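Local coordinates for CRISPR-associated protein, Cse1 family (Acidimicrobium ferrooxidans, PDB 4H3T) that probably serves as the large Cse1 (Cas8e) subunit of a type I-E CRISPR Cascade complex, helping it recognise invading DNA, at residues 412-417 against 522-527; 418-423 against 450-455; 457-462 against 496-501; 465-470 against 485-490. The protein carries 1 engineered substitution. One frame throughout, in Å; residues are numbered along the deposited sequence. Where two conformers were deposited one is given.

Contact 1 (412-417 against 522-527); sequences AAQALG and RRMLAR
This is a buried, hydrogen-bond-free helix-helix contact in the C-terminal helical bundle, where Ala412, Gln414 and Ala415 in the C-terminal part of helix 397-415 meet Met524 and Leu525 in the middle of helix 511-532. The backbones come close: the CA atoms of Ala415 and Met524 lie 5.6 Å apart, a spacing that the small alanines make possible. Ala415 points its CB at the other helix and rests it against the base of the Met524 side chain, Ala415 CB to Met524 CG being 3.9 Å. Met524, present as selenomethionine, was modelled in two conformers; in the one described it runs on fully extended (chi1 179°, chi2 165°), which carries Met524 SE to 3.7 Å from Ala415 N and brings the methyl end to Gln414. The four long helices 397-415, 445-473, 481-504 and 511-532 are consistent with the C-terminal four-helix bundle of Cse1 relatives. In the same conformer the extended Gln414 chain crosses that of Met524 at about a right angle, and Gln414 OE1 lies 3.4 Å from Met524 CE. One turn earlier along helix 397-415, Ala412 CB touches Leu525 CD1 at 3.9 Å; Leu525 also packs on Phe408 of that helix and on Glu492 of helix 481-504.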
# COMPACT_ATOMS: atom_id res chain seq x y z
N ALA A 412 -25.31 6.76 -8.56
CA ALA A 412 -26.42 6.03 -7.93
C ALA A 412 -26.44 6.28 -6.43
O ALA A 412 -27.52 6.39 -5.80
CB ALA A 412 -26.33 4.53 -8.24
N ALA A 413 -25.26 6.33 -5.81
CA ALA A 413 -25.18 6.58 -4.34
C ALA A 413 -25.73 7.98 -4.01
O ALA A 413 -26.42 8.16 -3.04
CB ALA A 413 -23.74 6.47 -3.87
N GLN A 414 -25.42 8.96 -4.84
CA GLN A 414 -25.87 10.33 -4.68
C GLN A 414 -27.38 10.39 -4.90
O GLN A 414 -28.09 10.98 -4.09
CB GLN A 414 -25.15 11.22 -5.64
CG GLN A 414 -25.42 12.74 -5.42
CD GLN A 414 -24.76 13.64 -6.44
OE1 GLN A 414 -23.87 13.24 -7.20
NE2 GLN A 414 -25.23 14.88 -6.52
N ALA A 415 -27.90 9.73 -5.95
CA ALA A 415 -29.35 9.67 -6.19
C ALA A 415 -30.13 9.10 -5.00
O ALA A 415 -31.23 9.56 -4.67
CB ALA A 415 -29.64 8.86 -7.42
N LEU A 416 -29.58 8.09 -4.37
CA LEU A 416 -30.19 7.51 -3.17
C LEU A 416 -30.31 8.48 -2.01
O LEU A 416 -31.10 8.23 -1.11
CB LEU A 416 -29.42 6.28 -2.72
CG LEU A 416 -29.77 4.98 -3.49
CD1 LEU A 416 -28.80 3.89 -3.14
CD2 LEU A 416 -31.22 4.51 -3.13
N GLY A 417 -29.54 9.56 -2.01
CA GLY A 417 -29.63 10.55 -0.96
C GLY A 417 -31.04 11.14 -0.82
O GLY A 417 -31.44 11.48 0.27
N ARG A 522 -35.16 8.53 -8.85
CA ARG A 522 -35.37 7.89 -10.15
C ARG A 522 -34.96 8.83 -11.34
O ARG A 522 -34.35 8.34 -12.31
CB ARG A 522 -36.84 7.40 -10.28
CG ARG A 522 -37.17 6.60 -11.51
CD ARG A 522 -38.67 6.56 -11.82
NE ARG A 522 -39.05 7.71 -12.66
CZ ARG A 522 -39.80 8.76 -12.29
NH1 ARG A 522 -40.32 8.82 -11.06
NH2 ARG A 522 -40.05 9.73 -13.15
N ARG A 523 -35.22 10.15 -11.25
CA ARG A 523 -34.83 11.08 -12.31
C ARG A 523 -33.29 11.22 -12.37
O ARG A 523 -32.72 11.30 -13.45
CB ARG A 523 -35.48 12.50 -12.14
CG ARG A 523 -36.98 12.54 -12.48
CD ARG A 523 -37.70 13.94 -12.31
NE ARG A 523 -36.86 14.92 -11.58
CZ ARG A 523 -37.04 15.41 -10.34
NH1 ARG A 523 -38.12 15.08 -9.63
NH2 ARG A 523 -36.16 16.25 -9.82
N MSE A 524 -32.65 11.32 -11.22
CA MSE A 524 -31.20 11.45 -11.19
C MSE A 524 -30.53 10.19 -11.73
O MSE A 524 -29.61 10.26 -12.53
CB MSE A 524 -30.69 11.74 -9.79
CG MSE A 524 -29.16 11.86 -9.79
SE MSE A 524 -28.23 12.64 -8.29
CE MSE A 524 -26.47 12.12 -9.13
N LEU A 525 -31.01 9.04 -11.28
CA LEU A 525 -30.48 7.75 -11.71
C LEU A 525 -30.61 7.58 -13.24
O LEU A 525 -29.64 7.18 -13.87
CB LEU A 525 -31.22 6.61 -11.01
CG LEU A 525 -30.67 5.19 -11.25
CD1 LEU A 525 -29.20 5.08 -10.76
CD2 LEU A 525 -31.61 4.12 -10.61
N ALA A 526 -31.77 7.96 -13.82
CA ALA A 526 -32.03 7.91 -15.26
C ALA A 526 -31.04 8.81 -16.01
O ALA A 526 -30.44 8.37 -16.99
CB ALA A 526 -33.47 8.34 -15.57
N ARG A 527 -30.81 10.03 -15.50
CA ARG A 527 -29.84 10.95 -16.11
C ARG A 527 -28.43 10.35 -16.08
O ARG A 527 -27.72 10.41 -17.09
CB ARG A 527 -29.84 12.30 -15.40
CG ARG A 527 -29.18 13.41 -16.19
CD ARG A 527 -29.18 14.71 -15.41
NE ARG A 527 -30.53 15.24 -15.21
CZ ARG A 527 -31.24 15.94 -16.11
NH1 ARG A 527 -30.74 16.18 -17.33
NH2 ARG A 527 -32.45 16.38 -15.81

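Contact 2 (418-423 against 450-455); sequences YVAEAR and AARSAL
Ala420 presses its methyl group onto the backbone of helix 445-473 at Ala451 and Arg452, joining the short helix 417-420 to one of the long helices of the C-terminal helical bundle. The tight part of the contact is centred on this one side chain. The CA atoms of Ala420 and Arg452 are 5.2 Å apart, and Ala420 CB sits 3.6 Å from Ala451 O and 3.8 Å from Arg452 CA. One turn further along helix 445-473, Leu455 closes the inner side, Leu455 CD2 lying 3.8 Å from Ala420 CB; Leu455 also reaches Arg501 and Glu502 of helix 481-504.

The loose, solvent side belongs to Arg423, an exposed residue. It passes one face of its guanidinium over Ala451, with Arg423 NH1 4.2 Å from Ala451 CB. A water adds a bridge: it donates to Ala451 O at 2.8 Å but is only weakly linked to Arg423 NH1.

A separate polar flank is made by the salt bridge of Glu421 with Arg452. Glu421 has its CG between the backbone N and the carbonyl carbon (chi1 75°), and the extended chain beyond brings the carboxylate to the arginine. A single nitrogen is used, and the flat groups stand nearly perpendicular, their planes 88° apart, so this is not a two-pronged pairing. Glu421 itself is buried and touches Val440, while Arg452 is partly exposed; pairing with the arginine would be expected to favour the charged carboxylate. Arg452 NH1 donates to Glu421 OE1 at 2.8 Å, with a bent N-H...O angle of 130° and the oxygen tilted out of the guanidinium plane.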
# COMPACT_ATOMS: atom_id res chain seq x y z
N TYR A 418 -31.78 11.30 -1.93
CA TYR A 418 -33.15 11.85 -1.91
C TYR A 418 -34.09 10.92 -1.14
O TYR A 418 -34.98 11.38 -0.51
CB TYR A 418 -33.63 12.02 -3.33
CG TYR A 418 -32.83 13.03 -4.07
CD1 TYR A 418 -32.84 14.37 -3.68
CD2 TYR A 418 -32.03 12.67 -5.16
CE1 TYR A 418 -32.09 15.32 -4.35
CE2 TYR A 418 -31.27 13.61 -5.84
CZ TYR A 418 -31.32 14.95 -5.44
OH TYR A 418 -30.60 15.94 -6.08
N VAL A 419 -33.83 9.62 -1.14
CA VAL A 419 -34.62 8.65 -0.39
C VAL A 419 -34.15 8.66 1.07
O VAL A 419 -34.97 8.59 1.99
CB VAL A 419 -34.52 7.23 -1.06
CG1 VAL A 419 -35.02 6.13 -0.12
CG2 VAL A 419 -35.27 7.23 -2.37
N ALA A 420 -32.82 8.72 1.30
CA ALA A 420 -32.26 8.70 2.67
C ALA A 420 -32.79 9.88 3.51
O ALA A 420 -33.06 9.75 4.70
CB ALA A 420 -30.75 8.78 2.61
N GLU A 421 -32.95 11.00 2.87
CA GLU A 421 -33.41 12.19 3.59
C GLU A 421 -34.94 12.28 3.75
O GLU A 421 -35.42 13.24 4.39
CB GLU A 421 -32.89 13.44 2.87
CG GLU A 421 -33.60 13.78 1.59
CD GLU A 421 -32.94 14.92 0.86
OE1 GLU A 421 -31.85 15.35 1.29
OE2 GLU A 421 -33.53 15.40 -0.13
N ALA A 422 -35.72 11.37 3.11
CA ALA A 422 -37.17 11.45 3.13
C ALA A 422 -37.73 11.49 4.55
O ALA A 422 -38.68 12.22 4.80
CB ALA A 422 -37.78 10.25 2.39
N ARG A 423 -37.15 10.75 5.47
CA ARG A 423 -37.65 10.78 6.85
C ARG A 423 -37.49 12.18 7.55
O ARG A 423 -38.14 12.42 8.55
CB ARG A 423 -37.00 9.66 7.69
CG ARG A 423 -35.65 9.86 8.27
CD ARG A 423 -35.02 8.47 8.63
NE ARG A 423 -34.32 8.02 7.43
CZ ARG A 423 -33.12 7.46 7.34
NH1 ARG A 423 -32.59 7.21 6.16
NH2 ARG A 423 -32.44 7.13 8.45
N ALA A 450 -25.76 13.26 7.12
CA ALA A 450 -25.14 12.04 7.64
C ALA A 450 -25.97 10.81 7.18
O ALA A 450 -25.39 9.81 6.78
CB ALA A 450 -25.05 12.12 9.17
N ALA A 451 -27.29 10.88 7.14
CA ALA A 451 -28.09 9.76 6.63
C ALA A 451 -27.82 9.49 5.13
O ALA A 451 -27.88 8.36 4.70
CB ALA A 451 -29.57 10.01 6.85
N ARG A 452 -27.67 10.54 4.32
CA ARG A 452 -27.33 10.37 2.90
C ARG A 452 -25.99 9.62 2.74
O ARG A 452 -25.89 8.70 1.92
CB ARG A 452 -27.29 11.70 2.17
CG ARG A 452 -28.63 12.38 2.09
CD ARG A 452 -28.76 13.50 1.04
NE ARG A 452 -27.88 14.59 1.36
CZ ARG A 452 -28.16 15.65 2.11
NH1 ARG A 452 -29.39 15.83 2.60
NH2 ARG A 452 -27.23 16.53 2.38
N SER A 453 -24.98 10.00 3.55
CA SER A 453 -23.68 9.35 3.52
C SER A 453 -23.79 7.91 3.91
O SER A 453 -23.15 7.09 3.27
CB SER A 453 -22.69 10.05 4.45
OG SER A 453 -21.47 9.34 4.42
N ALA A 454 -24.56 7.58 4.98
CA ALA A 454 -24.74 6.19 5.43
C ALA A 454 -25.38 5.35 4.30
O ALA A 454 -24.90 4.26 4.04
CB ALA A 454 -25.58 6.10 6.71
N LEU A 455 -26.38 5.85 3.61
CA LEU A 455 -27.01 5.06 2.54
C LEU A 455 -26.06 4.91 1.33
O LEU A 455 -26.04 3.85 0.71
CB LEU A 455 -28.38 5.62 2.14
CG LEU A 455 -29.29 4.68 1.26
CD1 LEU A 455 -29.56 3.31 1.94
CD2 LEU A 455 -30.57 5.33 1.01
O HOH W 1 -29.30 6.46 6.14

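Contact 3 (457-462 against 496-501); sequences EEIYGR and RDLASR. Engineered in segment 457-462: Ile459 (natural residue Leu).
Helices 445-473 and 481-504 run roughly antiparallel where Ile459 meets Leu498, with segment axes 11.0 Å apart at closest approach and 139° between their N-to-C directions. The nearest CA atoms, of Ile459 and Leu498, are 7.6 Å apart, so side chains rather than backbones fill the interface. Both helices are long members of the C-terminal helical bundle, and the contact combines an apolar centre with two salt bridges. Leu498 supplies the centre: Leu498 CD1 meets Ile459 CB at 3.6 Å, while CD2 lies near the Glu458 carboxylate and Arg462. Ile459 is an engineered residue, leucine in the natural sequence; it is buried and also packs on Leu416, Val494 and Ala495.

Glu458 and Arg501 approach from opposite directions, and the guanidinium grips the carboxylate end-on with two nitrogens. Arg501 NH2 donates to Glu458 OE1 at 2.9 Å and is almost straight (173°), whereas Arg501 NH1 donates to Glu458 OE2 at 2.7 Å. Both oxygens lie near the guanidinium plane, but the carboxylate is twisted against it. Leu498 CD2 lies over one face of the guanidinium, toward its rim, which with the two bonds should restrict its rotation. The second bridge uses one nitrogen and belongs to one of two modelled conformers of Arg462. Bends at chi2 (-88°) and chi3 fold Arg462 back so that it slides past Leu498 to meet Asp497 at about a right angle. Arg462 NH2 donates to Asp497 OD2 at 2.8 Å, on the anti side and tilted out of the carboxylate plane.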
# COMPACT_ATOMS: atom_id res chain seq x y z
N GLU A 457 -22.72 4.76 1.65
CA GLU A 457 -21.78 3.71 2.08
C GLU A 457 -22.41 2.32 1.98
O GLU A 457 -21.75 1.35 1.62
CB GLU A 457 -21.22 3.95 3.49
CG GLU A 457 -20.28 5.14 3.57
CD GLU A 457 -19.09 5.07 2.63
OE1 GLU A 457 -18.59 3.95 2.32
OE2 GLU A 457 -18.68 6.15 2.16
N GLU A 458 -23.68 2.20 2.28
CA GLU A 458 -24.33 0.89 2.15
C GLU A 458 -24.35 0.39 0.67
O GLU A 458 -24.06 -0.76 0.42
CB GLU A 458 -25.77 0.95 2.71
CG GLU A 458 -26.36 -0.44 2.78
CD GLU A 458 -27.55 -0.55 3.73
OE1 GLU A 458 -28.05 0.49 4.23
OE2 GLU A 458 -28.03 -1.68 3.89
N ILE A 459 -24.71 1.23 -0.30
CA ILE A 459 -24.67 0.77 -1.69
C ILE A 459 -23.21 0.45 -2.12
O ILE A 459 -22.99 -0.54 -2.79
CB ILE A 459 -25.37 1.73 -2.68
CG1 ILE A 459 -25.67 0.94 -3.99
CG2 ILE A 459 -24.60 3.03 -2.96
CD1 ILE A 459 -26.33 1.62 -5.09
N TYR A 460 -22.20 1.21 -1.68
CA TYR A 460 -20.82 0.84 -2.04
C TYR A 460 -20.46 -0.55 -1.50
O TYR A 460 -19.81 -1.33 -2.20
CB TYR A 460 -19.82 1.91 -1.54
CG TYR A 460 -19.86 3.15 -2.40
CD1 TYR A 460 -19.55 3.08 -3.76
CD2 TYR A 460 -20.06 4.41 -1.85
CE1 TYR A 460 -19.41 4.22 -4.53
CE2 TYR A 460 -20.03 5.56 -2.65
CZ TYR A 460 -19.73 5.44 -4.00
OH TYR A 460 -19.50 6.45 -4.87
N GLY A 461 -20.92 -0.88 -0.27
CA GLY A 461 -20.62 -2.18 0.31
C GLY A 461 -21.25 -3.29 -0.54
O GLY A 461 -20.63 -4.29 -0.81
N ARG A 462 -22.50 -3.06 -0.99
CA ARG A 462 -23.23 -3.99 -1.87
C ARG A 462 -22.61 -4.10 -3.26
O ARG A 462 -22.73 -5.14 -3.88
CB ARG A 462 -24.69 -3.55 -2.00
CG ARG A 462 -25.47 -3.83 -0.72
CD ARG A 462 -26.06 -5.24 -0.72
NE ARG A 462 -27.23 -5.29 -1.62
CZ ARG A 462 -28.45 -4.85 -1.32
NH1 ARG A 462 -28.72 -4.35 -0.12
NH2 ARG A 462 -29.41 -4.89 -2.23
N ARG A 496 -32.42 0.33 -6.56
CA ARG A 496 -33.88 0.26 -6.35
C ARG A 496 -34.25 -0.65 -5.17
O ARG A 496 -35.22 -0.38 -4.50
CB ARG A 496 -34.57 -0.23 -7.63
CG ARG A 496 -34.55 0.88 -8.69
CD ARG A 496 -35.01 0.38 -10.09
NE ARG A 496 -35.93 1.36 -10.71
CZ ARG A 496 -37.27 1.32 -10.68
NH1 ARG A 496 -37.91 0.33 -10.05
NH2 ARG A 496 -37.98 2.26 -11.29
N ASP A 497 -33.50 -1.71 -4.92
CA ASP A 497 -33.74 -2.54 -3.74
C ASP A 497 -33.53 -1.74 -2.44
O ASP A 497 -34.34 -1.82 -1.50
CB ASP A 497 -32.80 -3.75 -3.75
CG ASP A 497 -33.08 -4.73 -2.65
OD1 ASP A 497 -34.19 -5.29 -2.63
OD2 ASP A 497 -32.20 -4.93 -1.79
N LEU A 498 -32.43 -0.97 -2.38
CA LEU A 498 -32.19 -0.14 -1.21
C LEU A 498 -33.24 0.94 -1.09
O LEU A 498 -33.72 1.20 0.00
CB LEU A 498 -30.77 0.52 -1.28
CG LEU A 498 -29.64 -0.40 -0.91
CD1 LEU A 498 -28.30 0.26 -1.24
CD2 LEU A 498 -29.69 -0.76 0.59
N ALA A 499 -33.62 1.56 -2.22
CA ALA A 499 -34.65 2.61 -2.18
C ALA A 499 -36.00 2.06 -1.68
O ALA A 499 -36.63 2.64 -0.81
CB ALA A 499 -34.82 3.24 -3.57
N SER A 500 -36.40 0.86 -2.17
CA SER A 500 -37.65 0.23 -1.73
C SER A 500 -37.64 -0.08 -0.23
O SER A 500 -38.64 0.20 0.45
CB SER A 500 -37.94 -1.05 -2.51
OG SER A 500 -38.33 -0.62 -3.80
N ARG A 501 -36.53 -0.60 0.30
CA ARG A 501 -36.47 -0.85 1.74
C ARG A 501 -36.64 0.45 2.57
O ARG A 501 -37.41 0.50 3.52
CB ARG A 501 -35.14 -1.51 2.10
CG ARG A 501 -35.03 -1.88 3.55
CD ARG A 501 -33.59 -2.16 3.88
NE ARG A 501 -32.84 -0.90 3.95
CZ ARG A 501 -31.52 -0.79 4.07
NH1 ARG A 501 -30.76 -1.88 4.13
NH2 ARG A 501 -30.95 0.40 4.15

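Contact 4 (465-470 against 485-490); sequences APYRHF and AEWAAL
Trp487 is the bump of this contact: its indole reaches from helix 481-504 into a hollow on helix 445-473 formed by Pro466, Tyr467 and Phe470. The two segments are nearly antiparallel (175°) with axes 11.3 Å apart, and Trp487 CG, anti to the backbone N (chi1 -179°), sends the large ring across the gap. Its leading edge goes deepest, Trp487 CH2 lying 3.5 Å from Tyr467 CA and Trp487 CZ3 3.6 Å from Pro466 C, against backbone as well as the CB atoms of both residues. Tyr467 forms one wall, turning its ring edge to the indole face in an edge-to-face pair, with centroids 5.5 Å apart and planes at 82°. Phe470 meets the indole differently, its ring oblique to it, with one face over Trp487 CG and Phe470 CD1 4.0 Å from Trp487 CB. The three rings make an aromatic cluster. At the outer end, Pro466 CB fits between the indole and Leu490, touching Leu490 CD2 at 3.8 Å.

The polar ends of the cluster are satisfied by helix 397-415: Tyr467 OH bonds to Ala402 O and Trp487 NE1 to Ala405 O. Tyr467 also stacks on Trp327. Tyr467 and Trp487 thus face helix 397-415, while Ala488 on helix 481-504 packs on helix 511-532.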
# COMPACT_ATOMS: atom_id res chain seq x y z
N ALA A 465 -18.34 -6.66 -4.30
CA ALA A 465 -18.06 -7.94 -4.97
C ALA A 465 -18.51 -7.90 -6.45
O ALA A 465 -17.68 -8.19 -7.32
CB ALA A 465 -18.72 -9.10 -4.20
N PRO A 466 -19.66 -7.24 -6.78
CA PRO A 466 -20.02 -7.07 -8.20
C PRO A 466 -19.03 -6.22 -9.00
O PRO A 466 -18.72 -6.58 -10.12
CB PRO A 466 -21.37 -6.37 -8.10
CG PRO A 466 -21.93 -6.82 -6.86
CD PRO A 466 -20.81 -6.89 -5.92
N TYR A 467 -18.49 -5.10 -8.43
CA TYR A 467 -17.52 -4.28 -9.17
C TYR A 467 -16.23 -5.09 -9.46
O TYR A 467 -15.69 -5.06 -10.55
CB TYR A 467 -17.14 -2.99 -8.41
CG TYR A 467 -16.26 -2.13 -9.27
CD1 TYR A 467 -16.81 -1.34 -10.28
CD2 TYR A 467 -14.87 -2.30 -9.26
CE1 TYR A 467 -16.01 -0.67 -11.18
CE2 TYR A 467 -14.06 -1.64 -10.17
CZ TYR A 467 -14.63 -0.78 -11.08
OH TYR A 467 -13.82 -0.19 -12.02
N ARG A 468 -15.75 -5.81 -8.49
CA ARG A 468 -14.51 -6.59 -8.65
C ARG A 468 -14.65 -7.66 -9.76
O ARG A 468 -13.69 -7.88 -10.54
CB ARG A 468 -14.14 -7.22 -7.31
CG ARG A 468 -13.68 -6.18 -6.24
CD ARG A 468 -13.55 -6.86 -4.89
NE ARG A 468 -13.13 -5.89 -3.88
CZ ARG A 468 -11.89 -5.50 -3.64
NH1 ARG A 468 -10.88 -6.04 -4.29
NH2 ARG A 468 -11.65 -4.55 -2.74
N HIS A 469 -15.80 -8.33 -9.82
CA HIS A 469 -16.17 -9.31 -10.86
C HIS A 469 -16.25 -8.62 -12.21
O HIS A 469 -15.79 -9.16 -13.20
CB HIS A 469 -17.52 -10.00 -10.54
CG HIS A 469 -17.88 -11.11 -11.48
ND1 HIS A 469 -19.06 -11.08 -12.26
CD2 HIS A 469 -17.27 -12.31 -11.69
CE1 HIS A 469 -19.08 -12.21 -12.96
NE2 HIS A 469 -18.03 -13.00 -12.65
N PHE A 470 -16.88 -7.46 -12.27
CA PHE A 470 -16.98 -6.68 -13.50
C PHE A 470 -15.57 -6.29 -14.01
O PHE A 470 -15.25 -6.49 -15.18
CB PHE A 470 -17.87 -5.41 -13.25
CG PHE A 470 -17.58 -4.20 -14.11
CD1 PHE A 470 -18.18 -4.06 -15.35
CD2 PHE A 470 -16.67 -3.23 -13.69
CE1 PHE A 470 -17.82 -2.99 -16.19
CE2 PHE A 470 -16.32 -2.19 -14.51
CZ PHE A 470 -16.90 -2.05 -15.75
N ALA A 485 -23.35 -1.96 -20.36
CA ALA A 485 -24.79 -2.19 -20.19
C ALA A 485 -25.09 -3.14 -18.99
O ALA A 485 -26.03 -2.89 -18.21
CB ALA A 485 -25.41 -2.71 -21.50
N GLU A 486 -24.29 -4.19 -18.79
CA GLU A 486 -24.49 -5.09 -17.63
C GLU A 486 -24.31 -4.39 -16.31
O GLU A 486 -25.12 -4.60 -15.39
CB GLU A 486 -23.48 -6.24 -17.65
CG GLU A 486 -23.80 -7.19 -18.81
CD GLU A 486 -22.64 -8.12 -19.12
OE1 GLU A 486 -21.57 -8.04 -18.46
OE2 GLU A 486 -22.80 -8.92 -20.06
N TRP A 487 -23.25 -3.60 -16.19
CA TRP A 487 -22.99 -2.90 -14.95
C TRP A 487 -24.16 -1.88 -14.66
O TRP A 487 -24.61 -1.77 -13.52
CB TRP A 487 -21.66 -2.17 -15.02
CG TRP A 487 -21.33 -1.44 -13.75
CD1 TRP A 487 -21.20 -0.09 -13.57
CD2 TRP A 487 -21.08 -2.03 -12.47
NE1 TRP A 487 -20.90 0.20 -12.26
CE2 TRP A 487 -20.77 -0.99 -11.57
CE3 TRP A 487 -21.06 -3.36 -12.00
CZ2 TRP A 487 -20.49 -1.22 -10.22
CZ3 TRP A 487 -20.80 -3.59 -10.66
CH2 TRP A 487 -20.50 -2.54 -9.79
N ALA A 488 -24.64 -1.20 -15.70
CA ALA A 488 -25.74 -0.24 -15.55
C ALA A 488 -26.98 -0.90 -14.93
O ALA A 488 -27.57 -0.36 -14.00
CB ALA A 488 -26.11 0.38 -16.90
N ALA A 489 -27.39 -2.03 -15.49
CA ALA A 489 -28.55 -2.77 -14.96
C ALA A 489 -28.28 -3.32 -13.54
O ALA A 489 -29.20 -3.34 -12.72
CB ALA A 489 -28.93 -3.92 -15.91
N LEU A 490 -27.08 -3.83 -13.24
CA LEU A 490 -26.78 -4.33 -11.89
C LEU A 490 -26.88 -3.18 -10.85
O LEU A 490 -27.58 -3.30 -9.84
CB LEU A 490 -25.39 -4.98 -11.88
CG LEU A 490 -24.99 -5.68 -10.60
CD1 LEU A 490 -24.08 -6.88 -10.90
CD2 LEU A 490 -24.43 -4.67 -9.53

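Overall arrangement
All four contacts lie in the C-terminal helical part of the chain, on the same side of its centre. Helices 397-415, 445-473, 481-504 and 511-532 supply seven of the eight segments, and short helix 417-420 the other. Contact 1 closes the longest loop; contact 2 and contact 3 follow in series inside it, and contact 4 is nested within contact 3. Centres of contacts 1, 2 and 3 are 11 to 12 Å apart, and they touch through Leu416, Leu455 and Ile459. Centre to centre, contact 4 lies about 14 Å from contact 3 and 24 Å from contact 2. Helix 445-473 takes part in contacts 2, 3 and 4, so one helix runs through the domain, consistent with the four-helix bundle of Cse1 relatives.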